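Long-range contacts in cellulase CEL9M (Clostridium cellulolyticum, PDB 1IA6), which probably hydrolyses internal (1->4)-beta-D-glucosidic linkages in cellulose, acting as a family 9 endoglucanase: residues 6-17 and 416-427; 35-46 and 132-141. All coordinates share one frame; numbering follows the deposited sequence.

Contact 1. Residues 6-17 and 416-427; sequences YSTALKDSIIFF and NAGLVGVLAGAI
Leu423 and Leu10 show how two nearly antiparallel helices interlock: each enters a hollow on the other, in knobs-into-holes fashion. The segment axes approach to 9.1 Å at 155° between their directions. Leu423 enters among Tyr6, Ala9, Leu10 and Ser13, its CD1 resting 3.8 Å from Ala9 CB. In return, Leu10 fills the hollow between Val420, Leu423, Ala424 and Ile427. With CG anti to the backbone N (chi1 177°), its two branches part company: CD1 reaches over the backbone near Val420, while CD2 meets Ile427 CD1 in a tight 3.4 Å contact, the two side chains crossing at about a right angle. Ser13 is a smaller knob, seated among Asn416, Leu419, Val420 and Leu423. Its hydroxyl OG turns back to its own helix and bonds to Leu10 O at 2.7 Å, which gives the buried OG a partner within that helix.

The ends are closed by flat groups. Ala426 CB sits over one face of the Tyr6 ring, a CH-pi contact 4.2 Å from the ring centroid. At the other end the Asn416 amide stacks on the Phe16 ring, planes 25° apart, and its ND2 donates to Ser13 O at 3.3 Å, in the carbonyl plane and on a lone pair. Gly387 and Leu389 hold the same amide from outside.

The pair joins the first and last helices of the chain, in a catalytic module whose fold is an alpha barrel. Helix 327-341 flanks it at Tyr6 and Ala9, whereas helices 82-87 and 91-107 pack against Ile14 and Val420.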
# COMPACT_ATOMS: atom_id res chain seq x y z
N TYR A 6 -19.74 5.79 -0.03
CA TYR A 6 -18.32 5.71 0.29
C TYR A 6 -18.06 4.83 1.51
O TYR A 6 -16.99 4.24 1.63
CB TYR A 6 -17.75 7.11 0.55
CG TYR A 6 -17.91 8.07 -0.60
CD1 TYR A 6 -17.29 7.84 -1.83
CD2 TYR A 6 -18.70 9.21 -0.47
CE1 TYR A 6 -17.45 8.72 -2.90
CE2 TYR A 6 -18.87 10.10 -1.53
CZ TYR A 6 -18.24 9.85 -2.74
OH TYR A 6 -18.43 10.72 -3.79
N SER A 7 -19.03 4.77 2.41
CA SER A 7 -18.92 3.98 3.62
C SER A 7 -18.74 2.49 3.33
O SER A 7 -17.85 1.84 3.89
CB SER A 7 -20.17 4.18 4.49
OG SER A 7 -20.08 3.44 5.69
N THR A 8 -19.60 1.95 2.47
CA THR A 8 -19.53 0.53 2.12
C THR A 8 -18.27 0.23 1.33
O THR A 8 -17.65 -0.82 1.50
CB THR A 8 -20.77 0.11 1.30
OG1 THR A 8 -21.95 0.28 2.10
CG2 THR A 8 -20.66 -1.36 0.90
N ALA A 9 -17.87 1.16 0.46
CA ALA A 9 -16.66 0.96 -0.33
C ALA A 9 -15.46 0.89 0.61
O ALA A 9 -14.56 0.07 0.42
CB ALA A 9 -16.48 2.11 -1.32
N LEU A 10 -15.44 1.75 1.62
CA LEU A 10 -14.34 1.76 2.58
C LEU A 10 -14.24 0.40 3.28
O LEU A 10 -13.17 -0.19 3.34
CB LEU A 10 -14.53 2.86 3.63
CG LEU A 10 -13.46 2.90 4.73
CD1 LEU A 10 -12.08 3.12 4.10
CD2 LEU A 10 -13.79 4.01 5.71
N LYS A 11 -15.37 -0.08 3.80
CA LYS A 11 -15.40 -1.36 4.49
C LYS A 11 -14.86 -2.46 3.58
O LYS A 11 -14.04 -3.28 4.00
CB LYS A 11 -16.83 -1.73 4.90
CG LYS A 11 -16.91 -3.08 5.62
CD LYS A 11 -18.35 -3.52 5.88
CE LYS A 11 -19.05 -3.92 4.59
NZ LYS A 11 -20.42 -4.47 4.85
N ASP A 12 -15.32 -2.48 2.33
CA ASP A 12 -14.87 -3.49 1.39
C ASP A 12 -13.37 -3.40 1.10
O ASP A 12 -12.70 -4.42 1.06
CB ASP A 12 -15.61 -3.37 0.05
CG ASP A 12 -17.07 -3.75 0.15
OD1 ASP A 12 -17.46 -4.47 1.09
OD2 ASP A 12 -17.84 -3.35 -0.75
N SER A 13 -12.86 -2.19 0.91
CA SER A 13 -11.44 -1.99 0.60
C SER A 13 -10.52 -2.49 1.71
O SER A 13 -9.38 -2.89 1.46
CB SER A 13 -11.16 -0.52 0.28
OG SER A 13 -11.33 0.31 1.42
N ILE A 14 -11.01 -2.46 2.95
CA ILE A 14 -10.23 -2.93 4.09
C ILE A 14 -10.31 -4.45 4.15
O ILE A 14 -9.32 -5.13 4.43
CB ILE A 14 -10.76 -2.34 5.40
CG1 ILE A 14 -10.59 -0.82 5.40
CG2 ILE A 14 -10.04 -2.98 6.59
CD1 ILE A 14 -11.36 -0.12 6.50
N ILE A 15 -11.50 -4.98 3.90
CA ILE A 15 -11.74 -6.42 3.92
C ILE A 15 -10.86 -7.17 2.91
O ILE A 15 -10.44 -8.30 3.16
CB ILE A 15 -13.23 -6.73 3.62
CG1 ILE A 15 -14.05 -6.54 4.90
CG2 ILE A 15 -13.40 -8.12 3.05
CD1 ILE A 15 -15.56 -6.49 4.66
N PHE A 16 -10.58 -6.52 1.78
CA PHE A 16 -9.75 -7.12 0.74
C PHE A 16 -8.47 -7.77 1.28
O PHE A 16 -8.11 -8.86 0.87
CB PHE A 16 -9.34 -6.05 -0.28
CG PHE A 16 -8.18 -6.46 -1.14
CD1 PHE A 16 -8.34 -7.43 -2.13
CD2 PHE A 16 -6.92 -5.91 -0.94
CE1 PHE A 16 -7.26 -7.84 -2.90
CE2 PHE A 16 -5.83 -6.32 -1.70
CZ PHE A 16 -6.00 -7.29 -2.68
N PHE A 17 -7.80 -7.08 2.20
CA PHE A 17 -6.54 -7.60 2.74
C PHE A 17 -6.62 -9.00 3.34
O PHE A 17 -5.63 -9.72 3.35
CB PHE A 17 -5.97 -6.59 3.73
CG PHE A 17 -5.51 -5.32 3.07
CD1 PHE A 17 -4.28 -5.26 2.43
CD2 PHE A 17 -6.35 -4.21 3.01
CE1 PHE A 17 -3.88 -4.12 1.74
CE2 PHE A 17 -5.96 -3.06 2.32
CZ PHE A 17 -4.73 -3.01 1.69
N ASN A 416 -4.67 -1.39 -3.28
CA ASN A 416 -5.67 -1.10 -2.25
C ASN A 416 -5.24 -0.17 -1.13
O ASN A 416 -6.09 0.49 -0.53
CB ASN A 416 -6.19 -2.41 -1.65
CG ASN A 416 -7.40 -2.94 -2.39
OD1 ASN A 416 -7.32 -3.29 -3.57
ND2 ASN A 416 -8.54 -2.98 -1.71
N ALA A 417 -3.94 -0.09 -0.86
CA ALA A 417 -3.47 0.78 0.22
C ALA A 417 -3.95 2.22 -0.01
O ALA A 417 -4.52 2.84 0.88
CB ALA A 417 -1.95 0.74 0.31
N GLY A 418 -3.71 2.73 -1.22
CA GLY A 418 -4.11 4.09 -1.55
C GLY A 418 -5.62 4.26 -1.64
O GLY A 418 -6.13 5.35 -1.38
N LEU A 419 -6.32 3.20 -2.00
CA LEU A 419 -7.78 3.25 -2.12
C LEU A 419 -8.40 3.46 -0.74
O LEU A 419 -9.30 4.28 -0.58
CB LEU A 419 -8.33 1.95 -2.73
CG LEU A 419 -9.86 1.87 -2.83
CD1 LEU A 419 -10.38 2.96 -3.75
CD2 LEU A 419 -10.27 0.50 -3.34
N VAL A 420 -7.92 2.71 0.24
CA VAL A 420 -8.45 2.85 1.59
C VAL A 420 -8.30 4.30 2.05
O VAL A 420 -9.24 4.89 2.58
CB VAL A 420 -7.70 1.94 2.59
CG1 VAL A 420 -8.20 2.21 4.01
CG2 VAL A 420 -7.92 0.48 2.23
N GLY A 421 -7.12 4.87 1.82
CA GLY A 421 -6.87 6.25 2.21
C GLY A 421 -7.78 7.28 1.56
O GLY A 421 -8.35 8.14 2.25
N VAL A 422 -7.94 7.21 0.24
CA VAL A 422 -8.78 8.17 -0.45
C VAL A 422 -10.25 8.03 -0.04
O VAL A 422 -10.96 9.02 0.09
CB VAL A 422 -8.64 8.06 -2.00
CG1 VAL A 422 -9.32 6.81 -2.52
CG2 VAL A 422 -9.23 9.31 -2.66
N LEU A 423 -10.71 6.80 0.16
CA LEU A 423 -12.09 6.58 0.58
C LEU A 423 -12.31 7.16 1.98
O LEU A 423 -13.36 7.74 2.27
CB LEU A 423 -12.44 5.09 0.54
CG LEU A 423 -12.65 4.53 -0.87
CD1 LEU A 423 -12.86 3.03 -0.82
CD2 LEU A 423 -13.86 5.21 -1.51
N ALA A 424 -11.33 7.00 2.86
CA ALA A 424 -11.44 7.53 4.21
C ALA A 424 -11.54 9.05 4.11
O ALA A 424 -12.31 9.69 4.84
CB ALA A 424 -10.23 7.12 5.06
N GLY A 425 -10.75 9.63 3.21
CA GLY A 425 -10.78 11.07 3.02
C GLY A 425 -12.08 11.53 2.39
O GLY A 425 -12.59 12.60 2.72
N ALA A 426 -12.63 10.73 1.48
CA ALA A 426 -13.88 11.08 0.81
C ALA A 426 -15.01 11.19 1.84
O ALA A 426 -15.84 12.09 1.76
CB ALA A 426 -14.23 10.03 -0.23
N ILE A 427 -15.02 10.26 2.79
CA ILE A 427 -16.05 10.26 3.82
C ILE A 427 -16.00 11.55 4.63
O ILE A 427 -17.04 12.09 5.02
CB ILE A 427 -15.88 9.03 4.75
CG1 ILE A 427 -16.25 7.77 3.97
CG2 ILE A 427 -16.75 9.18 5.99
CD1 ILE A 427 -15.98 6.48 4.71

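Contact 2. Residues 35-46 and 132-141. With ZN (zinc ion), chain C.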
# COMPACT_ATOMS: atom_id res chain seq x y z
N ARG A 35 -10.25 -19.00 2.72
CA ARG A 35 -8.85 -18.79 3.07
C ARG A 35 -8.51 -19.56 4.35
O ARG A 35 -9.31 -19.61 5.28
CB ARG A 35 -8.54 -17.30 3.29
CG ARG A 35 -8.36 -16.48 2.01
CD ARG A 35 -7.38 -17.12 1.03
NE ARG A 35 -6.26 -17.77 1.70
CZ ARG A 35 -5.22 -17.13 2.26
NH1 ARG A 35 -5.15 -15.81 2.23
NH2 ARG A 35 -4.28 -17.84 2.87
N GLY A 36 -7.32 -20.15 4.37
CA GLY A 36 -6.87 -20.90 5.53
C GLY A 36 -5.37 -20.78 5.72
O GLY A 36 -4.73 -19.96 5.06
N ALA A 37 -4.81 -21.58 6.62
CA ALA A 37 -3.38 -21.55 6.89
C ALA A 37 -2.56 -21.87 5.64
O ALA A 37 -2.89 -22.78 4.89
CB ALA A 37 -3.03 -22.54 8.00
N CYS A 38 -1.48 -21.12 5.44
CA CYS A 38 -0.60 -21.33 4.29
C CYS A 38 0.85 -20.99 4.64
O CYS A 38 1.11 -20.27 5.60
CB CYS A 38 -1.06 -20.46 3.11
SG CYS A 38 -1.04 -18.67 3.42
N HIS A 39 1.78 -21.53 3.85
CA HIS A 39 3.21 -21.28 4.02
C HIS A 39 3.59 -21.17 5.49
O HIS A 39 4.19 -20.19 5.93
CB HIS A 39 3.58 -19.99 3.27
CG HIS A 39 3.05 -19.95 1.87
ND1 HIS A 39 1.96 -19.19 1.50
CD2 HIS A 39 3.44 -20.61 0.75
CE1 HIS A 39 1.70 -19.38 0.22
NE2 HIS A 39 2.58 -20.24 -0.26
N THR A 40 3.25 -22.22 6.23
CA THR A 40 3.49 -22.28 7.66
C THR A 40 4.93 -22.55 8.08
O THR A 40 5.23 -22.56 9.27
CB THR A 40 2.60 -23.37 8.29
OG1 THR A 40 2.94 -24.64 7.73
CG2 THR A 40 1.13 -23.08 8.01
N THR A 41 5.82 -22.75 7.12
CA THR A 41 7.22 -23.03 7.43
C THR A 41 8.17 -21.92 6.98
O THR A 41 9.38 -22.11 6.97
CB THR A 41 7.70 -24.35 6.77
OG1 THR A 41 7.79 -24.18 5.35
CG2 THR A 41 6.73 -25.47 7.07
N ASP A 42 7.62 -20.77 6.61
CA ASP A 42 8.45 -19.65 6.17
C ASP A 42 9.55 -19.31 7.16
O ASP A 42 9.30 -19.18 8.36
CB ASP A 42 7.59 -18.41 5.93
CG ASP A 42 6.80 -18.48 4.64
OD1 ASP A 42 6.98 -19.46 3.88
OD2 ASP A 42 6.02 -17.54 4.38
N GLY A 43 10.77 -19.16 6.65
CA GLY A 43 11.89 -18.82 7.51
C GLY A 43 12.64 -20.02 8.07
O GLY A 43 13.71 -19.86 8.66
N SER A 44 12.09 -21.21 7.89
CA SER A 44 12.73 -22.42 8.41
C SER A 44 14.12 -22.64 7.83
O SER A 44 14.96 -23.30 8.45
CB SER A 44 11.85 -23.65 8.16
OG SER A 44 11.76 -23.96 6.79
N ASP A 45 14.37 -22.09 6.64
CA ASP A 45 15.66 -22.25 5.99
C ASP A 45 16.77 -21.45 6.67
O ASP A 45 17.95 -21.75 6.49
CB ASP A 45 15.56 -21.89 4.50
CG ASP A 45 15.15 -20.44 4.27
OD1 ASP A 45 14.31 -19.93 5.02
OD2 ASP A 45 15.67 -19.83 3.31
N VAL A 46 16.40 -20.43 7.44
CA VAL A 46 17.40 -19.63 8.14
C VAL A 46 17.24 -19.68 9.65
O VAL A 46 17.90 -18.95 10.38
CB VAL A 46 17.36 -18.15 7.68
CG1 VAL A 46 17.70 -18.05 6.21
CG2 VAL A 46 16.00 -17.54 7.96
N PRO A 132 -3.07 -21.03 -2.10
CA PRO A 132 -1.84 -20.90 -1.32
C PRO A 132 -1.74 -21.97 -0.24
O PRO A 132 -0.65 -22.37 0.15
CB PRO A 132 -1.94 -19.48 -0.75
CG PRO A 132 -3.42 -19.24 -0.66
CD PRO A 132 -3.91 -19.83 -1.97
N GLU A 133 -2.90 -22.44 0.23
CA GLU A 133 -2.93 -23.46 1.28
C GLU A 133 -2.36 -24.80 0.82
O GLU A 133 -1.93 -25.60 1.64
CB GLU A 133 -4.37 -23.67 1.77
CG GLU A 133 -5.02 -22.47 2.45
CD GLU A 133 -5.56 -21.45 1.47
OE1 GLU A 133 -5.51 -21.70 0.25
OE2 GLU A 133 -6.05 -20.39 1.93
N GLU A 134 -2.36 -25.03 -0.49
CA GLU A 134 -1.86 -26.29 -1.04
C GLU A 134 -0.50 -26.17 -1.71
O GLU A 134 -0.02 -27.13 -2.32
CB GLU A 134 -2.88 -26.86 -2.03
CG GLU A 134 -4.28 -27.02 -1.45
CD GLU A 134 -5.26 -27.62 -2.44
OE1 GLU A 134 -5.37 -27.09 -3.56
OE2 GLU A 134 -5.93 -28.62 -2.09
N GLN A 135 0.13 -25.01 -1.60
CA GLN A 135 1.45 -24.80 -2.19
C GLN A 135 2.47 -25.26 -1.15
O GLN A 135 2.78 -24.53 -0.21
CB GLN A 135 1.65 -23.32 -2.53
CG GLN A 135 2.99 -23.01 -3.17
CD GLN A 135 3.05 -21.58 -3.66
OE1 GLN A 135 2.52 -20.67 -3.03
NE2 GLN A 135 3.72 -21.37 -4.80
N THR A 136 2.97 -26.47 -1.33
CA THR A 136 3.93 -27.05 -0.41
C THR A 136 5.37 -26.87 -0.87
O THR A 136 5.63 -26.31 -1.94
CB THR A 136 3.68 -28.56 -0.22
OG1 THR A 136 3.77 -29.21 -1.50
CG2 THR A 136 2.29 -28.79 0.36
N GLY A 137 6.30 -27.36 -0.06
CA GLY A 137 7.70 -27.24 -0.40
C GLY A 137 8.40 -26.20 0.44
O GLY A 137 7.89 -25.81 1.50
N GLN A 138 9.55 -25.74 -0.02
CA GLN A 138 10.33 -24.75 0.70
C GLN A 138 10.47 -23.41 -0.00
O GLN A 138 10.91 -23.35 -1.15
CB GLN A 138 11.73 -25.28 0.99
CG GLN A 138 11.88 -26.06 2.29
CD GLN A 138 11.64 -25.20 3.51
OE1 GLN A 138 10.62 -25.33 4.19
NE2 GLN A 138 12.57 -24.29 3.79
N ARG A 139 10.07 -22.35 0.68
CA ARG A 139 10.24 -21.00 0.16
C ARG A 139 11.52 -20.44 0.76
O ARG A 139 11.76 -20.56 1.96
CB ARG A 139 9.07 -20.11 0.57
CG ARG A 139 7.99 -19.98 -0.48
CD ARG A 139 6.62 -20.19 0.13
NE ARG A 139 6.23 -19.15 1.08
CZ ARG A 139 5.60 -18.03 0.75
NH1 ARG A 139 5.30 -17.78 -0.52
NH2 ARG A 139 5.24 -17.16 1.69
N PRO A 140 12.37 -19.83 -0.07
CA PRO A 140 13.62 -19.27 0.44
C PRO A 140 13.45 -17.89 1.06
O PRO A 140 12.65 -17.08 0.58
CB PRO A 140 14.50 -19.23 -0.80
CG PRO A 140 13.51 -18.86 -1.87
CD PRO A 140 12.33 -19.76 -1.55
N SER A 141 14.18 -17.64 2.13
CA SER A 141 14.18 -16.32 2.77
C SER A 141 15.29 -15.69 1.93
O SER A 141 16.44 -15.60 2.35
CB SER A 141 14.58 -16.45 4.23
OG SER A 141 13.68 -17.32 4.91
ZN ZN C . 0.84 -17.72 2.43
O HOH W 1 1.15 -23.51 1.86
O HOH W 2 8.32 -21.71 3.16
O HOH W 3 11.38 -18.75 3.91
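His39 is gripped on several sides at once. Its ND1 binds zinc at 2.1 Å, beside Cys38 SG, and Cys22 and His55 complete the site. The other nitrogen, NE2, donates in the ring plane to Gln135 OE1 at 2.8 Å, an arrangement that fixes the ring's rotation and probably polarises it. Gln135 gets there on a fully extended chain, CG anti to the backbone N (chi1 -179°).

Over one face of the imidazole lies the Arg139 guanidinium, stacked with centres 3.6 Å apart. A chain bent at chi2 and chi3 lays this group flat, and Asp42 holds it side-on: NE reaches OD1 at 2.9 Å and NH2 reaches OD2, the carboxylate nearly coplanar with it. OD2 also forms a salt bridge with Lys62.

At one end, Glu133 bends at chi2 (80°) to bring OE2 between two donors, Arg35 NE at 2.6 Å on its syn side and Gly36 N on its anti side. At the other, Asp45 receives Ser141 OG on OD1 (2.7 Å) and Ser141 N on OD2. Three waters bridge the loops between these anchors.

Apart from a 3-10 turn at 132-134, both segments are loop. Strand 115-119 backs Asp42, Val46 and Arg139, while helix 365-368 touches Arg35 and Pro132.

In the fold
The two contacts illustrate two ways of joining distant sequence. Contact 1 pairs helix 6-15 with helix 413-429, near the two ends of the chain, so the 398 residues between them, contact 2 included, form one long excursion. Contact 2 joins the loop before strand 62-63 to the one before strand 143-145, next to the small antiparallel sheet and beside the zinc site. The centres of contacts 1 and 2 are about 29 Å apart. The nearest atoms of contacts 1 and 2 are about 6 Å apart, without touching. Contact 1 thus brings the first and last helices of the chain together in the buried part of the fold, while contact 2, farther from the chain centre, ties two peripheral loops together beside a metal that one of them helps to bind.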